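Local coordinates for protein SusD homolog (Bacteroides thetaiotaomicron VPI-5482, PDB 3FDH) that probably binds glycans at the bacterial cell surface for uptake across the outer membrane, at residues A[221-224]-A[225-229]; A[355-358]-A[359-363]; A[155-158]-A[159-163]. All blocks are in the same frame, centred on the assembly; numbering follows the deposited sequence. Where two conformers were deposited one is given.

Overall arrangement
Three short helical contacts illustrate how a mainly helical framework is built up. Following the chain, interaction 3 comes first, on helix 154-171, then interaction 1 on helix 216-228, and last interaction 2 on helix 354-379. Each joins consecutive turns of a single helix, so none closes a loop; they stand in series and neither nest nor cross. Interaction 3 presents its buried side chains to helix 106-127. Interaction 1 lies against helices 191-208 and 335-348, and interaction 2 packs on 335-348, 393-410 and 412-423. Helix 335-348 is therefore shared by interactions 1 and 2, whose centres are about 16 Å apart, while about 30 Å separates the centres of interactions 2 and 3.

Interaction 1. Residues A[221-224]-A[225-229]; sequences EKVL and DYVSK
Y226 N donates to K222 O, one turn earlier on the alpha-helix 216-228, at 2.8 Å and almost straight, with an N-H...O angle of 169°. K222 O also lies over one face of the Y226 ring, offset toward its rim, so that Y226 CG is 3.1 Å from K222 O. Y226 reaches this place because its CG stands anti to its own carbonyl carbon (chi1 -62°), which runs the ring back along the helix. K222 lies alongside the phenol and points the same way: K222 CB rests 3.8 Å from Y226 CE2. A bend in the lysine at chi3 (56°) then brings K222 CE to 3.2 Å from Y226 OH, and the ammonium group continues to a salt bridge with D219.

The buried side shows the same i to i+4 spacing. V223 and V227 meet with V223 CG1 4.2 Å from V227 CG2, and V227 also packs on L338 and M339 of helix 335-348, whereas Y226 touches helix 191-208. One residue further on, S228 N bonds to L224 O at 3.1 Å.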
ATOM      1  N   GLU A 221     -18.702   0.570 -13.460  1.00 28.72           N
ATOM      2  CA  GLU A 221     -18.627  -0.274 -14.664  0.50 29.06           C
ATOM      3  C   GLU A 221     -17.242  -0.140 -15.300  1.00 29.36           C
ATOM      4  O   GLU A 221     -16.698  -1.092 -15.856  1.00 30.57           O
ATOM      5  CB  GLU A 221     -19.824  -0.003 -15.587  0.50 28.89           C
ATOM      6  CG  GLU A 221     -21.129  -0.509 -14.901  0.50 30.24           C
ATOM      7  CD  GLU A 221     -22.424  -0.046 -15.545  0.50 31.01           C
ATOM      8  OE1 GLU A 221     -22.382   0.740 -16.506  0.50 35.16           O
ATOM      9  OE2 GLU A 221     -23.503  -0.461 -15.061  0.50 28.99           O
ATOM     10  N   LYS A 222     -16.664   1.034 -15.168  1.00 30.32           N
ATOM     11  CA  LYS A 222     -15.311   1.239 -15.673  1.00 30.24           C
ATOM     12  C   LYS A 222     -14.342   0.373 -14.888  1.00 30.90           C
ATOM     13  O   LYS A 222     -13.454  -0.264 -15.445  1.00 32.27           O
ATOM     14  CB  LYS A 222     -14.905   2.705 -15.591  1.00 29.40           C
ATOM     15  CG  LYS A 222     -15.496   3.522 -16.725  1.00 34.25           C
ATOM     16  CD  LYS A 222     -15.443   4.992 -16.491  1.00 40.44           C
ATOM     17  CE  LYS A 222     -14.047   5.477 -16.227  1.00 49.08           C
ATOM     18  NZ  LYS A 222     -14.094   6.827 -15.569  1.00 53.64           N
ATOM     19  N   VAL A 223     -14.521   0.350 -13.581  1.00 30.39           N
ATOM     20  CA  VAL A 223     -13.636  -0.422 -12.713  1.00 28.78           C
ATOM     21  C   VAL A 223     -13.703  -1.872 -13.173  1.00 28.73           C
ATOM     22  O   VAL A 223     -12.693  -2.499 -13.430  1.00 29.63           O
ATOM     23  CB  VAL A 223     -14.003  -0.313 -11.196  1.00 29.26           C
ATOM     24  CG1 VAL A 223     -13.264  -1.387 -10.380  1.00 27.28           C
ATOM     25  CG2 VAL A 223     -13.719   1.112 -10.657  1.00 26.43           C
ATOM     26  N   LEU A 224     -14.913  -2.365 -13.387  1.00 27.68           N
ATOM     27  CA  LEU A 224     -15.072  -3.777 -13.843  1.00 28.07           C
ATOM     28  C   LEU A 224     -14.406  -4.057 -15.188  1.00 30.42           C
ATOM     29  O   LEU A 224     -13.834  -5.145 -15.435  1.00 30.46           O
ATOM     30  CB  LEU A 224     -16.546  -4.177 -13.938  1.00 28.40           C
ATOM     31  CG  LEU A 224     -17.276  -4.239 -12.617  1.00 29.95           C
ATOM     32  CD1 LEU A 224     -18.734  -4.637 -12.899  1.00 29.08           C
ATOM     33  CD2 LEU A 224     -16.558  -5.225 -11.682  1.00 28.22           C
ATOM     34  N   ASP A 225     -14.496  -3.077 -16.072  1.00 29.55           N
ATOM     35  CA  ASP A 225     -13.877  -3.201 -17.393  1.00 30.41           C
ATOM     36  C   ASP A 225     -12.350  -3.227 -17.267  1.00 30.15           C
ATOM     37  O   ASP A 225     -11.682  -4.072 -17.855  1.00 30.59           O
ATOM     38  CB  ASP A 225     -14.319  -2.037 -18.286  1.00 29.84           C
ATOM     39  CG  ASP A 225     -13.711  -2.081 -19.672  1.00 35.38           C
ATOM     40  OD1 ASP A 225     -13.699  -3.142 -20.322  1.00 35.40           O
ATOM     41  OD2 ASP A 225     -13.286  -1.012 -20.130  1.00 33.80           O
ATOM     42  N   TYR A 226     -11.831  -2.298 -16.485  1.00 29.40           N
ATOM     43  CA  TYR A 226     -10.382  -2.186 -16.273  1.00 28.43           C
ATOM     44  C   TYR A 226      -9.861  -3.465 -15.617  1.00 29.39           C
ATOM     45  O   TYR A 226      -8.811  -3.965 -15.972  1.00 29.50           O
ATOM     46  CB  TYR A 226     -10.017  -0.990 -15.396  1.00 28.69           C
ATOM     47  CG  TYR A 226     -10.414   0.342 -15.988  1.00 29.79           C
ATOM     48  CD1 TYR A 226     -10.450   0.534 -17.362  1.00 29.99           C
ATOM     49  CD2 TYR A 226     -10.709   1.421 -15.175  1.00 31.49           C
ATOM     50  CE1 TYR A 226     -10.825   1.752 -17.899  1.00 32.84           C
ATOM     51  CE2 TYR A 226     -11.067   2.651 -15.724  1.00 27.88           C
ATOM     52  CZ  TYR A 226     -11.118   2.805 -17.064  1.00 32.29           C
ATOM     53  OH  TYR A 226     -11.474   4.039 -17.567  1.00 32.56           O
ATOM     54  N   VAL A 227     -10.610  -3.978 -14.653  1.00 29.74           N
ATOM     55  CA  VAL A 227     -10.230  -5.239 -14.007  1.00 29.78           C
ATOM     56  C   VAL A 227     -10.138  -6.347 -15.031  1.00 30.93           C
ATOM     57  O   VAL A 227      -9.257  -7.211 -14.968  1.00 30.70           O
ATOM     58  CB  VAL A 227     -11.235  -5.670 -12.902  1.00 30.01           C
ATOM     59  CG1 VAL A 227     -11.031  -7.109 -12.509  1.00 32.76           C
ATOM     60  CG2 VAL A 227     -11.130  -4.762 -11.676  1.00 25.82           C
ATOM     61  N   SER A 228     -11.076  -6.343 -15.968  1.00 30.09           N
ATOM     62  CA  SER A 228     -11.126  -7.419 -16.955  1.00 29.72           C
ATOM     63  C   SER A 228      -9.897  -7.386 -17.853  1.00 29.37           C
ATOM     64  O   SER A 228      -9.522  -8.364 -18.459  1.00 28.61           O
ATOM     65  CB  SER A 228     -12.398  -7.354 -17.822  1.00 30.71           C
ATOM     66  OG  SER A 228     -12.376  -6.258 -18.756  1.00 27.65           O
ATOM     67  N   LYS A 229      -9.273  -6.237 -17.907  1.00 28.54           N
ATOM     68  CA  LYS A 229      -8.104  -6.058 -18.757  0.50 29.36           C
ATOM     69  C   LYS A 229      -6.813  -6.048 -17.944  1.00 30.01           C
ATOM     70  O   LYS A 229      -5.735  -5.705 -18.450  1.00 28.52           O
ATOM     71  CB  LYS A 229      -8.252  -4.771 -19.568  0.50 29.83           C
ATOM     72  CG  LYS A 229      -9.361  -4.857 -20.625  0.50 30.07           C
ATOM     73  CD  LYS A 229      -9.524  -3.560 -21.418  0.50 30.47           C
ATOM     74  CE  LYS A 229     -10.593  -3.687 -22.518  0.50 30.81           C
ATOM     75  NZ  LYS A 229     -11.975  -3.975 -22.016  0.50 28.43           N
TER

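Interaction 2. Residues A[355-358]-A[359-363]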
ATOM      1  N   ASP A 355     -18.360 -14.449  -5.963  1.00 30.46           N
ATOM      2  CA  ASP A 355     -17.259 -15.194  -6.568  1.00 31.59           C
ATOM      3  C   ASP A 355     -16.026 -14.343  -6.515  1.00 31.22           C
ATOM      4  O   ASP A 355     -14.921 -14.818  -6.232  1.00 29.80           O
ATOM      5  CB  ASP A 355     -17.556 -15.620  -8.024  1.00 32.61           C
ATOM      6  CG  ASP A 355     -18.695 -16.614  -8.110  1.00 37.19           C
ATOM      7  OD1 ASP A 355     -18.882 -17.396  -7.155  1.00 37.29           O
ATOM      8  OD2 ASP A 355     -19.393 -16.610  -9.136  1.00 45.50           O
ATOM      9  N   ALA A 356     -16.252 -13.055  -6.730  1.00 29.78           N
ATOM     10  CA  ALA A 356     -15.153 -12.101  -6.769  1.00 30.26           C
ATOM     11  C   ALA A 356     -14.514 -12.011  -5.390  1.00 29.61           C
ATOM     12  O   ALA A 356     -13.297 -12.013  -5.246  1.00 28.23           O
ATOM     13  CB  ALA A 356     -15.629 -10.726  -7.237  1.00 29.26           C
ATOM     14  N   LEU A 357     -15.361 -11.923  -4.380  1.00 30.21           N
ATOM     15  CA  LEU A 357     -14.882 -11.801  -3.015  1.00 30.21           C
ATOM     16  C   LEU A 357     -14.126 -13.048  -2.619  1.00 29.45           C
ATOM     17  O   LEU A 357     -13.115 -12.984  -1.934  1.00 29.03           O
ATOM     18  CB  LEU A 357     -16.035 -11.558  -2.025  1.00 31.45           C
ATOM     19  CG  LEU A 357     -15.625 -11.301  -0.569  1.00 27.66           C
ATOM     20  CD1 LEU A 357     -14.755 -10.017  -0.330  1.00 28.49           C
ATOM     21  CD2 LEU A 357     -16.912 -11.226   0.318  1.00 30.19           C
ATOM     22  N   LYS A 358     -14.585 -14.194  -3.084  1.00 30.74           N
ATOM     23  CA  LYS A 358     -13.915 -15.433  -2.684  1.00 30.91           C
ATOM     24  C   LYS A 358     -12.518 -15.460  -3.275  1.00 30.64           C
ATOM     25  O   LYS A 358     -11.538 -15.867  -2.645  1.00 28.04           O
ATOM     26  CB  LYS A 358     -14.679 -16.678  -3.107  1.00 31.93           C
ATOM     27  CG  LYS A 358     -13.989 -17.963  -2.670  1.00 29.70           C
ATOM     28  CD  LYS A 358     -14.806 -19.187  -2.990  1.00 31.23           C
ATOM     29  CE  LYS A 358     -14.226 -20.428  -2.318  1.00 30.90           C
ATOM     30  NZ  LYS A 358     -14.991 -21.701  -2.566  1.00 35.42           N
ATOM     31  N   GLU A 359     -12.442 -15.029  -4.509  1.00 31.63           N
ATOM     32  CA  GLU A 359     -11.172 -15.025  -5.228  1.00 32.03           C
ATOM     33  C   GLU A 359     -10.189 -14.108  -4.509  1.00 30.47           C
ATOM     34  O   GLU A 359      -8.991 -14.428  -4.341  1.00 28.27           O
ATOM     35  CB  GLU A 359     -11.394 -14.561  -6.668  1.00 32.50           C
ATOM     36  CG  GLU A 359     -10.186 -14.601  -7.560  1.00 35.65           C
ATOM     37  CD  GLU A 359      -9.812 -15.997  -8.015  1.00 40.63           C
ATOM     38  OE1 GLU A 359     -10.548 -16.944  -7.668  1.00 41.51           O
ATOM     39  OE2 GLU A 359      -8.761 -16.153  -8.679  1.00 36.97           O
ATOM     40  N   ALA A 360     -10.723 -13.002  -3.998  1.00 29.74           N
ATOM     41  CA  ALA A 360      -9.922 -11.989  -3.318  1.00 28.46           C
ATOM     42  C   ALA A 360      -9.438 -12.472  -1.942  1.00 29.93           C
ATOM     43  O   ALA A 360      -8.282 -12.349  -1.590  1.00 27.70           O
ATOM     44  CB  ALA A 360     -10.737 -10.672  -3.167  1.00 26.95           C
ATOM     45  N   VAL A 361     -10.343 -13.070  -1.194  1.00 29.20           N
ATOM     46  CA  VAL A 361     -10.028 -13.615   0.142  1.00 30.26           C
ATOM     47  C   VAL A 361      -9.013 -14.753   0.037  1.00 30.41           C
ATOM     48  O   VAL A 361      -8.039 -14.797   0.798  1.00 31.30           O
ATOM     49  CB  VAL A 361     -11.307 -14.164   0.883  1.00 30.52           C
ATOM     50  CG1 VAL A 361     -10.944 -14.902   2.154  1.00 30.44           C
ATOM     51  CG2 VAL A 361     -12.280 -13.034   1.140  1.00 25.10           C
ATOM     52  N   VAL A 362      -9.226 -15.663  -0.897  1.00 29.39           N
ATOM     53  CA  VAL A 362      -8.310 -16.790  -1.059  1.00 29.58           C
ATOM     54  C   VAL A 362      -6.930 -16.242  -1.467  1.00 31.09           C
ATOM     55  O   VAL A 362      -5.934 -16.575  -0.849  1.00 31.46           O
ATOM     56  CB  VAL A 362      -8.840 -17.863  -2.062  1.00 31.02           C
ATOM     57  CG1 VAL A 362      -7.781 -18.930  -2.389  1.00 27.07           C
ATOM     58  CG2 VAL A 362     -10.126 -18.540  -1.516  1.00 29.64           C
ATOM     59  N   ALA A 363      -6.873 -15.388  -2.482  1.00 30.03           N
ATOM     60  CA  ALA A 363      -5.574 -14.832  -2.904  1.00 30.40           C
ATOM     61  C   ALA A 363      -4.889 -14.127  -1.731  1.00 29.57           C
ATOM     62  O   ALA A 363      -3.688 -14.203  -1.557  1.00 30.26           O
ATOM     63  CB  ALA A 363      -5.723 -13.835  -4.080  1.00 30.00           C
TER
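Four consecutive backbone bonds tie D355-K358 to E359-V362 and make this a regular stretch of the alpha-helix 354-379, each donor reaching the carbonyl four residues earlier. The bonds from E359 N to D355 O and from A360 N to A356 O are both 3.0 Å. Those from V361 N to L357 O and from V362 N to K358 O are both 2.9 Å and straighter, with N-H...O angles of 167°.

The charged ends leave the turn for partners elsewhere. The extended K358 carries its NZ to a salt bridge with D401, while E359 bends at chi2 and its OE2 shares a hydrogen bond with Y335 OH.

Apolar contacts follow the same spacing as the backbone bonds. L357 and V361 meet at an oblique angle: with CG anti to the backbone N (chi1 -175°), the leucine sets L357 CG 4.1 Å from V361 CG2. Its side chain also touches V404 and Y408 of helix 393-410 and T416 and Q419 of helix 412-423. K358 uses its aliphatic stem instead, running side by side with V362 so that K358 CG sits 4.1 Å from V362 CG2. A360 touches M339 and F340 of helix 335-348. Both valines also press a methyl against the carbonyl that their own N-H binds: V361 CG2 is 3.2 Å from L357 O, and V362 CG2 is 3.2 Å from K358 O.

Interaction 3. Residues A[155-158]-A[159-163]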
ATOM      1  N   GLN A 155      -7.034  17.274  -7.641  1.00 28.37           N
ATOM      2  CA  GLN A 155      -7.815  16.908  -8.821  1.00 29.43           C
ATOM      3  C   GLN A 155      -6.939  17.049 -10.076  1.00 29.00           C
ATOM      4  O   GLN A 155      -6.944  16.186 -10.944  1.00 29.42           O
ATOM      5  CB  GLN A 155      -9.104  17.713  -8.933  1.00 30.42           C
ATOM      6  CG  GLN A 155      -9.977  17.297 -10.108  1.00 31.47           C
ATOM      7  CD  GLN A 155     -11.223  18.190 -10.248  1.00 34.28           C
ATOM      8  OE1 GLN A 155     -11.308  19.272  -9.647  1.00 42.57           O
ATOM      9  NE2 GLN A 155     -12.182  17.741 -11.047  1.00 38.76           N
ATOM     10  N   GLU A 156      -6.162  18.121 -10.133  1.00 30.27           N
ATOM     11  CA  GLU A 156      -5.255  18.342 -11.249  1.00 30.07           C
ATOM     12  C   GLU A 156      -4.208  17.249 -11.329  1.00 29.69           C
ATOM     13  O   GLU A 156      -3.816  16.836 -12.406  1.00 28.32           O
ATOM     14  CB  GLU A 156      -4.572  19.704 -11.161  1.00 32.36           C
ATOM     15  CG  GLU A 156      -5.505  20.809 -11.536  1.00 30.18           C
ATOM     16  CD  GLU A 156      -4.997  22.189 -11.221  1.00 34.82           C
ATOM     17  OE1 GLU A 156      -4.106  22.352 -10.358  1.00 31.42           O
ATOM     18  OE2 GLU A 156      -5.549  23.125 -11.815  1.00 40.64           O
ATOM     19  N   ILE A 157      -3.783  16.762 -10.172  1.00 29.29           N
ATOM     20  CA  ILE A 157      -2.744  15.727 -10.138  1.00 28.37           C
ATOM     21  C   ILE A 157      -3.362  14.455 -10.702  1.00 27.30           C
ATOM     22  O   ILE A 157      -2.763  13.756 -11.527  1.00 28.22           O
ATOM     23  CB  ILE A 157      -2.141  15.520  -8.716  1.00 27.78           C
ATOM     24  CG1 ILE A 157      -1.426  16.785  -8.222  1.00 31.26           C
ATOM     25  CG2 ILE A 157      -1.141  14.289  -8.752  1.00 27.16           C
ATOM     26  CD1 ILE A 157      -0.954  16.724  -6.761  1.00 32.47           C
ATOM     27  N   TYR A 158      -4.590  14.161 -10.291  1.00 26.56           N
ATOM     28  CA  TYR A 158      -5.287  12.955 -10.781  1.00 25.82           C
ATOM     29  C   TYR A 158      -5.526  12.986 -12.297  1.00 27.96           C
ATOM     30  O   TYR A 158      -5.431  11.953 -12.978  1.00 29.92           O
ATOM     31  CB  TYR A 158      -6.548  12.584  -9.990  1.00 28.38           C
ATOM     32  CG  TYR A 158      -6.201  11.511  -8.950  1.00 28.44           C
ATOM     33  CD1 TYR A 158      -5.747  11.834  -7.698  1.00 31.38           C
ATOM     34  CD2 TYR A 158      -6.237  10.193  -9.284  1.00 27.49           C
ATOM     35  CE1 TYR A 158      -5.395  10.865  -6.791  1.00 27.14           C
ATOM     36  CE2 TYR A 158      -5.857   9.212  -8.403  1.00 29.59           C
ATOM     37  CZ  TYR A 158      -5.447   9.552  -7.144  1.00 29.23           C
ATOM     38  OH  TYR A 158      -5.104   8.558  -6.266  1.00 28.70           O
ATOM     39  N   THR A 159      -5.780  14.170 -12.835  1.00 29.69           N
ATOM     40  CA  THR A 159      -5.933  14.280 -14.271  1.00 29.20           C
ATOM     41  C   THR A 159      -4.611  13.867 -14.928  1.00 30.41           C
ATOM     42  O   THR A 159      -4.603  13.196 -15.944  1.00 31.81           O
ATOM     43  CB  THR A 159      -6.295  15.697 -14.702  1.00 31.05           C
ATOM     44  OG1 THR A 159      -7.608  15.997 -14.207  1.00 30.41           O
ATOM     45  CG2 THR A 159      -6.289  15.804 -16.227  1.00 29.79           C
ATOM     46  N   GLN A 160      -3.501  14.250 -14.305  1.00 30.00           N
ATOM     47  CA  GLN A 160      -2.162  13.949 -14.831  1.00 29.90           C
ATOM     48  C   GLN A 160      -1.870  12.478 -14.704  1.00 29.35           C
ATOM     49  O   GLN A 160      -1.273  11.853 -15.569  1.00 30.57           O
ATOM     50  CB  GLN A 160      -1.076  14.766 -14.132  1.00 29.55           C
ATOM     51  CG  GLN A 160      -1.202  16.245 -14.388  1.00 31.75           C
ATOM     52  CD  GLN A 160      -0.259  17.096 -13.531  1.00 34.91           C
ATOM     53  OE1 GLN A 160       0.962  17.117 -13.740  1.00 35.28           O
ATOM     54  NE2 GLN A 160      -0.844  17.874 -12.622  1.00 33.49           N
ATOM     55  N   ILE A 161      -2.379  11.911 -13.634  1.00 29.36           N
ATOM     56  CA  ILE A 161      -2.194  10.489 -13.362  1.00 29.83           C
ATOM     57  C   ILE A 161      -2.858   9.640 -14.443  1.00 30.53           C
ATOM     58  O   ILE A 161      -2.245   8.733 -15.049  1.00 28.63           O
ATOM     59  CB  ILE A 161      -2.750  10.120 -11.981  1.00 30.13           C
ATOM     60  CG1 ILE A 161      -1.854  10.735 -10.908  1.00 31.48           C
ATOM     61  CG2 ILE A 161      -2.843   8.627 -11.807  1.00 27.88           C
ATOM     62  CD1 ILE A 161      -2.448  10.733  -9.490  1.00 28.87           C
ATOM     63  N   ILE A 162      -4.111   9.954 -14.716  1.00 30.20           N
ATOM     64  CA  ILE A 162      -4.864   9.179 -15.729  1.00 30.41           C
ATOM     65  C   ILE A 162      -4.262   9.357 -17.128  1.00 30.57           C
ATOM     66  O   ILE A 162      -4.181   8.425 -17.948  1.00 29.99           O
ATOM     67  CB  ILE A 162      -6.335   9.557 -15.742  1.00 29.26           C
ATOM     68  CG1 ILE A 162      -6.935   9.236 -14.384  1.00 33.02           C
ATOM     69  CG2 ILE A 162      -7.068   8.809 -16.883  1.00 29.87           C
ATOM     70  CD1 ILE A 162      -6.818   7.776 -14.056  1.00 31.12           C
ATOM     71  N   SER A 163      -3.778  10.558 -17.350  1.00 30.27           N
ATOM     72  CA  SER A 163      -3.170  10.913 -18.621  1.00 30.65           C
ATOM     73  C   SER A 163      -1.900  10.108 -18.839  1.00 28.89           C
ATOM     74  O   SER A 163      -1.646   9.587 -19.930  1.00 28.20           O
ATOM     75  CB  SER A 163      -2.909  12.410 -18.663  1.00 31.78           C
ATOM     76  OG  SER A 163      -2.269  12.784 -19.870  1.00 36.07           O
TER
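On the alpha-helix 154-171, Y158 and I161 form an intrahelical CH-pi contact between residues three apart, and Q160 folds back on the carbonyl of E156 one turn earlier. I161 CD1 sits over the centre of the Y158 ring, 3.7 Å from its centroid and only 4° off the ring normal. The methyl is thus almost equally close to all six ring carbons, Y158 CD2 being the nearest at 3.8 Å. The tyrosine's first torsion, -97°, swings the ring away from the usual staggered position, and chi2 of 87° turns its face to the isoleucine. At its far end the phenol OH hydrogen-bonds to D125. I161 CD1 also touches I157 CG2, 3.9 Å away, so one methyl fills the angle between I157 and Y158; I157 packs on A124 of helix 106-127, and I161 on C120 and A121.

The polar side belongs to E156 O, which takes two bonds from Q160. Q160 N reaches E156 O at 3.2 Å as the ordinary helical bond, and Q160 NE2 reaches E156 O at 3.2 Å from the opposite face of the carbonyl plane. The side-chain donor stands well above that plane, not on a lone pair, while the oxygen lies close to the amide plane of Q160. The same NE2 also hydrogen-bonds D152 OD2. A leucine here would probably leave D152 OD2 and one face of the E156 carbonyl without their amide donor. With its apolar stripe turned to a neighbouring helix, this turn is consistent with the helix-on-helix packing of a SusD-like fold, a family placed in the TPR clan.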